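Local coordinates for protein carboxylesterase YBFK (Bacillus subtilis, PDB 4CCY) that hydrolyses carboxylic esters to an alcohol and a carboxylate, as a carboxylesterase of the alpha/beta hydrolase superfamily, at residues Met246-Gln249 / Gln250-Phe253; Ile159-His162 / Pro163-Lys167; Glu179-Ile182 / Lys183-Gly187. All blocks are in the same frame, centred on the assembly; numbering follows the deposited sequence.

Interaction 1 of 3, residues Met246-Gln249 / Gln250-Phe253; sequences MYHQ and QMAF. With NA (sodium ion), chain C.
His248 O and Gln249 O accept the amide hydrogens of Ala252 and Phe253, the first backbone bonds of helix 249-259, with His248 as its N-cap. This helix start, just after strand 236-241 of the alpha/beta hydrolase fold, also supplies two of the six ligands of a sodium ion. Gln249 OE1 binds the sodium ion at 2.3 Å and Tyr247 O does so at 2.6 Å. Three waters and the backbone O of Glu244, a residue assigned by similarity to the charge relay, fill the other places.

The glutamine gets there by bending twice: CG sits between its own N and carbonyl carbon (chi1 72°), and a second bend at chi2 (-67°) folds the amide back toward the ion instead of out along the helix. One step further out, His248 belongs to the second shell, since its ND1 is hydrogen-bonded to a sodium-bound water that lies in the plane of the imidazole. Away from the ion, Met251 SD comes up to His248 CB, and this sulfur sits obliquely to the imidazole, with Met251 SD 5.1 Å from the centroid of the His248 ring. Tyr247 is fixed at its far end by a hydrogen bond from OH to Pro154 O. Nearer the helix, Tyr247 CE1 lies 4.2 Å from the methyl carbon Ala252 CB.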
ATOM      1  N   MET A 246       5.066  10.363 -10.154  1.00 16.49           N
ATOM      2  CA  MET A 246       5.238   9.087 -10.845  1.00 16.67           C
ATOM      3  C   MET A 246       4.480   8.944 -12.168  1.00 16.68           C
ATOM      4  O   MET A 246       4.810   8.075 -12.976  1.00 16.80           O
ATOM      5  CB  MET A 246       4.839   7.926  -9.929  1.00 16.24           C
ATOM      6  CG  MET A 246       5.585   7.859  -8.608  1.00 16.74           C
ATOM      7  SD  MET A 246       5.338   6.229  -7.852  1.00 17.22           S
ATOM      8  CE  MET A 246       6.666   5.310  -8.635  1.00 16.92           C
ATOM      9  N   TYR A 247       3.459   9.777 -12.374  1.00 16.70           N
ATOM     10  CA  TYR A 247       2.644   9.744 -13.589  1.00 16.86           C
ATOM     11  C   TYR A 247       1.772  10.988 -13.712  1.00 17.39           C
ATOM     12  O   TYR A 247       1.817  11.879 -12.842  1.00 16.94           O
ATOM     13  CB  TYR A 247       1.772   8.483 -13.648  1.00 16.09           C
ATOM     14  CG  TYR A 247       1.015   8.144 -12.383  1.00 15.59           C
ATOM     15  CD1 TYR A 247      -0.201   8.758 -12.084  1.00 15.31           C
ATOM     16  CD2 TYR A 247       1.501   7.194 -11.500  1.00 15.12           C
ATOM     17  CE1 TYR A 247      -0.911   8.430 -10.947  1.00 14.59           C
ATOM     18  CE2 TYR A 247       0.804   6.876 -10.347  1.00 14.73           C
ATOM     19  CZ  TYR A 247      -0.402   7.499 -10.079  1.00 14.49           C
ATOM     20  OH  TYR A 247      -1.110   7.178  -8.937  1.00 13.96           O
ATOM     21  N   HIS A 248       0.995  11.053 -14.797  1.00 17.79           N
ATOM     22  CA  HIS A 248       0.040  12.146 -14.993  1.00 18.49           C
ATOM     23  C   HIS A 248      -1.243  11.804 -14.309  1.00 17.69           C
ATOM     24  O   HIS A 248      -2.111  11.131 -14.882  1.00 17.24           O
ATOM     25  CB  HIS A 248      -0.207  12.414 -16.476  1.00 19.51           C
ATOM     26  CG  HIS A 248       0.952  13.088 -17.175  1.00 20.62           C
ATOM     27  ND1 HIS A 248       1.525  14.212 -16.704  1.00 21.53           N
ATOM     28  CD2 HIS A 248       1.629  12.760 -18.336  1.00 21.19           C
ATOM     29  CE1 HIS A 248       2.533  14.578 -17.515  1.00 22.38           C
ATOM     30  NE2 HIS A 248       2.595  13.695 -18.517  1.00 22.20           N
ATOM     31  N   GLN A 249      -1.396  12.290 -13.083  1.00 17.57           N
ATOM     32  CA  GLN A 249      -2.576  11.938 -12.281  1.00 17.17           C
ATOM     33  C   GLN A 249      -3.885  12.466 -12.875  1.00 17.74           C
ATOM     34  O   GLN A 249      -4.941  11.900 -12.619  1.00 17.39           O
ATOM     35  CB  GLN A 249      -2.407  12.339 -10.806  1.00 17.00           C
ATOM     36  CG  GLN A 249      -2.472  13.837 -10.509  1.00 17.51           C
ATOM     37  CD  GLN A 249      -1.317  14.613 -11.099  1.00 18.05           C
ATOM     38  OE1 GLN A 249      -0.212  14.090 -11.271  1.00 18.15           O
ATOM     39  NE2 GLN A 249      -1.561  15.860 -11.415  1.00 18.73           N
ATOM     40  N   GLN A 250      -3.822  13.527 -13.684  1.00 18.85           N
ATOM     41  CA  GLN A 250      -5.026  14.018 -14.366  1.00 19.76           C
ATOM     42  C   GLN A 250      -5.608  12.945 -15.305  1.00 19.45           C
ATOM     43  O   GLN A 250      -6.794  12.618 -15.219  1.00 19.17           O
ATOM     44  CB  GLN A 250      -4.761  15.337 -15.116  1.00 21.25           C
ATOM     45  CG  GLN A 250      -6.014  15.997 -15.688  1.00 22.77           C
ATOM     46  CD  GLN A 250      -7.067  16.323 -14.638  1.00 23.09           C
ATOM     47  OE1 GLN A 250      -6.758  16.764 -13.527  1.00 23.22           O
ATOM     48  NE2 GLN A 250      -8.323  16.118 -14.993  1.00 23.90           N
ATOM     49  N   MET A 251      -4.765  12.397 -16.180  1.00 19.44           N
ATOM     50  CA  MET A 251      -5.151  11.311 -17.082  1.00 19.34           C
ATOM     51  C   MET A 251      -5.638  10.055 -16.342  1.00 18.20           C
ATOM     52  O   MET A 251      -6.578   9.415 -16.778  1.00 18.28           O
ATOM     53  CB  MET A 251      -3.984  10.956 -18.013  1.00 20.51           C
ATOM     54  CG  MET A 251      -3.604  12.060 -19.002  1.00 22.98           C
ATOM     55  SD  MET A 251      -2.174  11.643 -20.030  1.00 25.57           S
ATOM     56  CE  MET A 251      -2.756  10.190 -20.915  1.00 24.20           C
ATOM     57  N   ALA A 252      -4.983   9.694 -15.242  1.00 17.27           N
ATOM     58  CA  ALA A 252      -5.406   8.546 -14.440  1.00 16.22           C
ATOM     59  C   ALA A 252      -6.791   8.809 -13.845  1.00 16.22           C
ATOM     60  O   ALA A 252      -7.676   7.951 -13.913  1.00 16.11           O
ATOM     61  CB  ALA A 252      -4.396   8.273 -13.342  1.00 15.58           C
ATOM     62  N   PHE A 253      -6.968  10.006 -13.282  1.00 16.08           N
ATOM     63  CA  PHE A 253      -8.263  10.471 -12.773  1.00 16.39           C
ATOM     64  C   PHE A 253      -9.377  10.437 -13.836  1.00 17.23           C
ATOM     65  O   PHE A 253     -10.426   9.810 -13.627  1.00 16.67           O
ATOM     66  CB  PHE A 253      -8.123  11.874 -12.155  1.00 16.17           C
ATOM     67  CG  PHE A 253      -9.434  12.570 -11.933  1.00 16.81           C
ATOM     68  CD1 PHE A 253     -10.200  12.294 -10.803  1.00 16.23           C
ATOM     69  CD2 PHE A 253      -9.916  13.498 -12.867  1.00 17.63           C
ATOM     70  CE1 PHE A 253     -11.415  12.927 -10.602  1.00 16.92           C
ATOM     71  CE2 PHE A 253     -11.131  14.139 -12.669  1.00 18.46           C
ATOM     72  CZ  PHE A 253     -11.883  13.855 -11.536  1.00 17.89           C
TER
HETATM   73 NA    NA C1297       1.982  14.354 -11.930  1.00 13.61          NA
HETATM   74  O   HOH W   1       1.197  15.218 -14.179  1.00 23.55           O
HETATM   75  O   HOH W   2       1.914  16.683 -11.215  1.00 22.41           O
HETATM   76  O   HOH W   3       4.316  14.183 -13.191  1.00 18.01           O

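Interaction 2 of 3, residues Ile159-His162 / Pro163-Lys167; sequences ISFH and PDVYK
Phe161 lays its ring across the isopropyl group of Val165, the two side chains crossing at about a right angle. The contact begins at Phe161 CB, which lies 3.7 Å from Val165 CG2. At CG the ring meets both methyls of the valine, and beyond it the branches divide the work: CD1 stays by CG2, whereas CD2 approaches CG1 to 3.6 Å. Further along that edge, Phe161 CE2 is 3.8 Å from Val165 CG1, and CZ at the tip is still within touching range of the same methyl. CG1 therefore sits over one face in a CH-pi contact, 3.6 Å from the centroid of the Phe161 ring and 14° off its normal. Val165 presents the methyls this way because CG1 is anti to its backbone N, leaving CG2 to tuck in beside Phe161 CB.

The pair marks where the loop after strand 156-157 turns into helix 164-170, in the region between strands 146-152 and 236-241 where alpha/beta hydrolases commonly carry their cap, or lid. The turn is closed by Val165 N, which donates to His162 O at 2.9 Å. The Phe161 side chain comes within about 6 Å of those of Ser129 and His273, the probable nucleophile and base. Replacing it by an alanine would probably leave CG1 of Val165 without its aromatic cover and open a gap beside Val165 and Met246, both of which the ring touches. Tyr166 comes in at the ring edge, its OH near the plane of the phenylalanine and 4.1 Å from Phe161 CD2.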
ATOM      1  N   ILE A 159      -3.022   4.433 -15.134  1.00 16.01           N
ATOM      2  CA  ILE A 159      -2.229   5.038 -16.196  1.00 16.81           C
ATOM      3  C   ILE A 159      -0.762   4.572 -16.071  1.00 16.78           C
ATOM      4  O   ILE A 159      -0.350   4.101 -15.005  1.00 15.96           O
ATOM      5  CB  ILE A 159      -2.369   6.588 -16.175  1.00 17.10           C
ATOM      6  CG1 ILE A 159      -2.214   7.187 -17.580  1.00 18.17           C
ATOM      7  CG2 ILE A 159      -1.433   7.236 -15.172  1.00 16.61           C
ATOM      8  CD1 ILE A 159      -3.464   7.065 -18.429  1.00 18.96           C
ATOM      9  N   SER A 160      -0.004   4.663 -17.169  1.00 17.60           N
ATOM     10  CA  SER A 160       1.419   4.265 -17.214  1.00 17.61           C
ATOM     11  C   SER A 160       2.320   5.209 -16.426  1.00 17.21           C
ATOM     12  O   SER A 160       2.047   6.410 -16.356  1.00 17.12           O
ATOM     13  CB  SER A 160       1.918   4.253 -18.661  1.00 19.03           C
ATOM     14  OG  SER A 160       1.202   3.316 -19.430  1.00 20.19           O
ATOM     15  N   PHE A 161       3.399   4.670 -15.857  1.00 17.02           N
ATOM     16  CA  PHE A 161       4.421   5.478 -15.168  1.00 17.18           C
ATOM     17  C   PHE A 161       5.113   6.393 -16.161  1.00 18.20           C
ATOM     18  O   PHE A 161       5.172   6.077 -17.358  1.00 18.67           O
ATOM     19  CB  PHE A 161       5.517   4.589 -14.583  1.00 17.15           C
ATOM     20  CG  PHE A 161       5.175   3.941 -13.269  1.00 16.24           C
ATOM     21  CD1 PHE A 161       4.495   4.636 -12.273  1.00 15.64           C
ATOM     22  CD2 PHE A 161       5.592   2.636 -13.008  1.00 16.14           C
ATOM     23  CE1 PHE A 161       4.209   4.027 -11.052  1.00 14.98           C
ATOM     24  CE2 PHE A 161       5.311   2.022 -11.791  1.00 15.37           C
ATOM     25  CZ  PHE A 161       4.614   2.718 -10.814  1.00 14.87           C
ATOM     26  N   HIS A 162       5.654   7.510 -15.669  1.00 18.48           N
ATOM     27  CA  HIS A 162       6.668   8.240 -16.433  1.00 19.83           C
ATOM     28  C   HIS A 162       7.833   7.313 -16.564  1.00 20.57           C
ATOM     29  O   HIS A 162       8.129   6.588 -15.621  1.00 19.37           O
ATOM     30  CB  HIS A 162       7.134   9.510 -15.703  1.00 19.98           C
ATOM     31  CG  HIS A 162       6.058  10.562 -15.547  1.00 19.79           C
ATOM     32  ND1 HIS A 162       5.270  10.949 -16.570  1.00 19.99           N
ATOM     33  CD2 HIS A 162       5.664  11.312 -14.434  1.00 19.36           C
ATOM     34  CE1 HIS A 162       4.412  11.898 -16.138  1.00 20.01           C
ATOM     35  NE2 HIS A 162       4.653  12.115 -14.827  1.00 19.70           N
ATOM     36  N   PRO A 163       8.493   7.304 -17.747  1.00 22.31           N
ATOM     37  CA  PRO A 163       9.741   6.575 -17.992  1.00 23.46           C
ATOM     38  C   PRO A 163      10.779   6.708 -16.855  1.00 24.17           C
ATOM     39  O   PRO A 163      11.464   5.732 -16.550  1.00 24.93           O
ATOM     40  CB  PRO A 163      10.258   7.227 -19.275  1.00 24.54           C
ATOM     41  CG  PRO A 163       9.021   7.565 -20.020  1.00 24.21           C
ATOM     42  CD  PRO A 163       7.987   7.928 -18.985  1.00 22.98           C
ATOM     43  N   ASP A 164      10.862   7.899 -16.246  1.00 24.87           N
ATOM     44  CA  ASP A 164      11.674   8.199 -15.043  1.00 25.36           C
ATOM     45  C   ASP A 164      11.580   7.136 -13.957  1.00 24.31           C
ATOM     46  O   ASP A 164      12.595   6.785 -13.326  1.00 23.93           O
ATOM     47  CB  ASP A 164      11.213   9.531 -14.404  1.00 26.66           C
ATOM     48  CG  ASP A 164      11.886  10.758 -15.014  1.00 29.30           C
ATOM     49  OD1 ASP A 164      13.073  10.695 -15.390  1.00 31.07           O
ATOM     50  OD2 ASP A 164      11.221  11.815 -15.110  1.00 30.66           O
ATOM     51  N   VAL A 165      10.356   6.651 -13.719  1.00 22.45           N
ATOM     52  CA  VAL A 165      10.082   5.775 -12.577  1.00 21.54           C
ATOM     53  C   VAL A 165      11.022   4.571 -12.552  1.00 21.91           C
ATOM     54  O   VAL A 165      11.521   4.169 -11.497  1.00 21.57           O
ATOM     55  CB  VAL A 165       8.599   5.324 -12.545  1.00 20.42           C
ATOM     56  CG1 VAL A 165       8.376   4.252 -11.489  1.00 19.55           C
ATOM     57  CG2 VAL A 165       7.697   6.526 -12.280  1.00 19.95           C
ATOM     58  N   TYR A 166      11.286   4.024 -13.732  1.00 20.90           N
ATOM     59  CA  TYR A 166      12.163   2.874 -13.851  1.00 20.91           C
ATOM     60  C   TYR A 166      13.632   3.192 -13.535  1.00 20.75           C
ATOM     61  O   TYR A 166      14.335   2.330 -13.017  1.00 20.34           O
ATOM     62  CB  TYR A 166      11.998   2.233 -15.226  1.00 21.83           C
ATOM     63  CG  TYR A 166      10.609   1.682 -15.439  1.00 22.59           C
ATOM     64  CD1 TYR A 166      10.273   0.400 -14.995  1.00 22.97           C
ATOM     65  CD2 TYR A 166       9.620   2.443 -16.060  1.00 23.40           C
ATOM     66  CE1 TYR A 166       8.994  -0.113 -15.181  1.00 24.15           C
ATOM     67  CE2 TYR A 166       8.344   1.933 -16.260  1.00 24.68           C
ATOM     68  CZ  TYR A 166       8.039   0.655 -15.817  1.00 25.22           C
ATOM     69  OH  TYR A 166       6.772   0.149 -16.003  1.00 27.34           O
ATOM     70  N   LYS A 167      14.091   4.413 -13.825  1.00 21.40           N
ATOM     71  CA  LYS A 167      15.462   4.805 -13.452  1.00 22.07           C
ATOM     72  C   LYS A 167      15.616   4.832 -11.926  1.00 20.87           C
ATOM     73  O   LYS A 167      16.594   4.306 -11.393  1.00 20.90           O
ATOM     74  CB  LYS A 167      15.874   6.150 -14.069  1.00 23.80           C
ATOM     75  CG  LYS A 167      17.311   6.582 -13.739  1.00 25.76           C
ATOM     76  CD  LYS A 167      17.592   8.047 -14.092  1.00 28.34           C
ATOM     77  CE  LYS A 167      16.595   8.982 -13.389  1.00 29.05           C
ATOM     78  NZ  LYS A 167      16.919  10.443 -13.433  1.00 31.17           N
TER

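Interaction 3 of 3, residues Glu179-Ile182 / Lys183-Gly187; sequences ESYI and KWITG. With NA (sodium ion), chain D.
Ile182 O is gripped twice by Thr186, from opposite faces of its carbonyl plane: the amide N donates at 2.9 Å and the hydroxyl OG1 at 2.8 Å. The same OG1 binds a sodium ion at 2.5 Å; with the hydroxyl hydrogen directed to Ile182 O, an oxygen lone pair is probably left to face the metal. A chi1 of 56° allows both at once, because it swings OG1 back toward the preceding turn while the methyl CG2 comes to rest near Ile182 CG2. Gly187 then leaves helical geometry with a positive phi (85°), and its carbonyl O reaches the ion at 2.4 Å. Water 4 links the helix to the metal a second way, donating to Lys183 O while also coordinating the sodium. Two more waters and Tyr190 O make up the six ligands.

On another side of the helix, Tyr181 and Trp184 pack three residues apart. Tyr181 CE1 meets the edge of the indole at CZ3, 3.6 Å away, with the ring planes inclined at 54°, and Tyr168 of helix 164-170 stacks on Trp184. Ile185 follows on: its N donates to Tyr181 O, and its side chain touches His273, assigned to the charge relay by similarity. Ile182 meanwhile packs against helix 194-205. The whole is a helix C-terminus where sodium is bound by the last threonine hydroxyl, the carbonyl of the glycine that follows and Tyr190 O, and where the helix dipole would be expected to help, on helix 175-186 in the cap region of an alpha/beta hydrolase.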
ATOM      1  N   GLU A 179      17.956   7.488  -1.040  1.00 22.72           N
ATOM      2  CA  GLU A 179      17.836   8.928  -0.782  1.00 24.34           C
ATOM      3  C   GLU A 179      17.349   9.662  -2.019  1.00 23.77           C
ATOM      4  O   GLU A 179      16.508  10.556  -1.926  1.00 24.06           O
ATOM      5  CB  GLU A 179      19.179   9.539  -0.388  1.00 26.68           C
ATOM      6  CG  GLU A 179      20.032   8.691   0.526  1.00 28.78           C
ATOM      7  CD  GLU A 179      20.104   9.232   1.924  1.00 30.67           C
ATOM      8  OE1 GLU A 179      19.075   9.732   2.426  1.00 31.25           O
ATOM      9  OE2 GLU A 179      21.192   9.152   2.520  1.00 32.96           O
ATOM     10  N   SER A 180      17.919   9.310  -3.170  1.00 23.58           N
ATOM     11  CA  SER A 180      17.507   9.881  -4.447  1.00 23.19           C
ATOM     12  C   SER A 180      16.021   9.590  -4.705  1.00 21.15           C
ATOM     13  O   SER A 180      15.270  10.479  -5.090  1.00 20.93           O
ATOM     14  CB  SER A 180      18.393   9.341  -5.576  1.00 23.82           C
ATOM     15  OG  SER A 180      17.889   9.700  -6.852  1.00 24.00           O
ATOM     16  N   TYR A 181      15.604   8.353  -4.461  1.00 20.13           N
ATOM     17  CA  TYR A 181      14.200   7.964  -4.608  1.00 19.09           C
ATOM     18  C   TYR A 181      13.300   8.779  -3.694  1.00 18.25           C
ATOM     19  O   TYR A 181      12.265   9.290  -4.116  1.00 17.30           O
ATOM     20  CB  TYR A 181      14.040   6.495  -4.262  1.00 19.97           C
ATOM     21  CG  TYR A 181      12.643   5.939  -4.433  1.00 21.22           C
ATOM     22  CD1 TYR A 181      12.127   5.704  -5.697  1.00 22.03           C
ATOM     23  CD2 TYR A 181      11.848   5.610  -3.327  1.00 22.44           C
ATOM     24  CE1 TYR A 181      10.855   5.176  -5.867  1.00 23.33           C
ATOM     25  CE2 TYR A 181      10.573   5.071  -3.492  1.00 23.81           C
ATOM     26  CZ  TYR A 181      10.088   4.849  -4.775  1.00 23.76           C
ATOM     27  OH  TYR A 181       8.835   4.311  -4.998  1.00 24.63           O
ATOM     28  N   ILE A 182      13.712   8.880  -2.433  1.00 18.49           N
ATOM     29  CA  ILE A 182      12.930   9.553  -1.397  1.00 18.55           C
ATOM     30  C   ILE A 182      12.769  11.037  -1.734  1.00 19.28           C
ATOM     31  O   ILE A 182      11.665  11.575  -1.651  1.00 18.96           O
ATOM     32  CB  ILE A 182      13.559   9.355   0.008  1.00 19.05           C
ATOM     33  CG1 ILE A 182      13.310   7.922   0.505  1.00 18.66           C
ATOM     34  CG2 ILE A 182      13.017  10.381   1.011  1.00 19.54           C
ATOM     35  CD1 ILE A 182      14.120   7.530   1.729  1.00 19.44           C
ATOM     36  N   LYS A 183      13.867  11.674  -2.134  1.00 20.16           N
ATOM     37  CA  LYS A 183      13.886  13.097  -2.442  1.00 22.24           C
ATOM     38  C   LYS A 183      12.910  13.408  -3.580  1.00 21.84           C
ATOM     39  O   LYS A 183      12.213  14.422  -3.573  1.00 22.56           O
ATOM     40  CB  LYS A 183      15.308  13.501  -2.825  1.00 24.50           C
ATOM     41  CG  LYS A 183      15.560  14.982  -3.002  1.00 27.55           C
ATOM     42  CD  LYS A 183      16.953  15.208  -3.587  1.00 30.78           C
ATOM     43  CE  LYS A 183      18.051  14.966  -2.551  1.00 33.39           C
ATOM     44  NZ  LYS A 183      19.432  14.928  -3.127  1.00 35.94           N
ATOM     45  N   TRP A 184      12.857  12.495  -4.537  1.00 20.62           N
ATOM     46  CA  TRP A 184      12.037  12.626  -5.720  1.00 20.52           C
ATOM     47  C   TRP A 184      10.585  12.371  -5.427  1.00 19.80           C
ATOM     48  O   TRP A 184       9.728  13.135  -5.846  1.00 20.37           O
ATOM     49  CB  TRP A 184      12.563  11.649  -6.766  1.00 19.84           C
ATOM     50  CG  TRP A 184      11.632  11.369  -7.909  1.00 19.85           C
ATOM     51  CD1 TRP A 184      11.272  12.228  -8.951  1.00 20.50           C
ATOM     52  CD2 TRP A 184      10.928  10.107  -8.182  1.00 19.32           C
ATOM     53  NE1 TRP A 184      10.400  11.604  -9.811  1.00 20.68           N
ATOM     54  CE2 TRP A 184      10.159  10.326  -9.413  1.00 19.90           C
ATOM     55  CE3 TRP A 184      10.858   8.854  -7.545  1.00 18.51           C
ATOM     56  CZ2 TRP A 184       9.366   9.326  -9.969  1.00 19.79           C
ATOM     57  CZ3 TRP A 184      10.066   7.863  -8.124  1.00 18.36           C
ATOM     58  CH2 TRP A 184       9.329   8.095  -9.296  1.00 18.77           C
ATOM     59  N   ILE A 185      10.302  11.294  -4.698  1.00 22.67           N
ATOM     60  CA  ILE A 185       8.925  10.882  -4.426  1.00 22.31           C
ATOM     61  C   ILE A 185       8.200  11.813  -3.435  1.00 22.33           C
ATOM     62  O   ILE A 185       7.003  12.070  -3.581  1.00 22.75           O
ATOM     63  CB  ILE A 185       8.855   9.392  -3.991  1.00 20.76           C
ATOM     64  CG1 ILE A 185       7.481   8.798  -4.287  1.00 21.17           C
ATOM     65  CG2 ILE A 185       9.229   9.205  -2.524  1.00 19.31           C
ATOM     66  CD1 ILE A 185       7.259   8.510  -5.752  1.00 23.42           C
ATOM     67  N   THR A 186       8.929  12.327  -2.444  1.00 21.78           N
ATOM     68  CA  THR A 186       8.341  13.239  -1.460  1.00 22.39           C
ATOM     69  C   THR A 186       8.007  14.587  -2.071  1.00 25.09           C
ATOM     70  O   THR A 186       6.972  15.160  -1.752  1.00 26.84           O
ATOM     71  CB  THR A 186       9.236  13.472  -0.222  1.00 20.96           C
ATOM     72  OG1 THR A 186      10.530  13.952  -0.626  1.00 20.59           O
ATOM     73  CG2 THR A 186       9.360  12.205   0.617  1.00 18.93           C
ATOM     74  N   GLY A 187       8.879  15.077  -2.951  1.00 26.80           N
ATOM     75  CA  GLY A 187       8.750  16.416  -3.522  1.00 29.49           C
ATOM     76  C   GLY A 187       9.367  17.453  -2.603  1.00 30.61           C
ATOM     77  O   GLY A 187       9.791  17.139  -1.485  1.00 29.36           O
TER
HETATM   78 NA    NA D1298      11.228  16.170   0.154  1.00 19.03          NA
HETATM   79  O   HOH W   4      12.504  16.317  -1.645  1.00 21.31           O
HETATM   80  O   HOH W   5      12.570  14.982   1.672  1.00 17.56           O
HETATM   81  O   HOH W   6      11.575  18.192   1.161  1.00 17.82           O

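Met246, in the loop of interaction 1, ties the three contacts together. Its O probably accepts a hydrogen bond from His162 N (2.9 Å), tying interaction 1 to interaction 2, whose centres are 11 Å apart; the His162 and His248 rings meet edge-to-face beside the same junction. Met246 CG also packs on Ile185 CD1 at 3.4 Å, which joins interaction 1 to interaction 3. Interactions 2 and 3 lie on consecutive helices and touch where Val165 CG2 meets Trp184 CH2 at 3.7 Å. The probable catalytic residues lie close by: Gln249 and Ile185 have side chains about 4 Å from those of Glu244 and His273 respectively. Each of interactions 1 and 3 holds its own sodium ion.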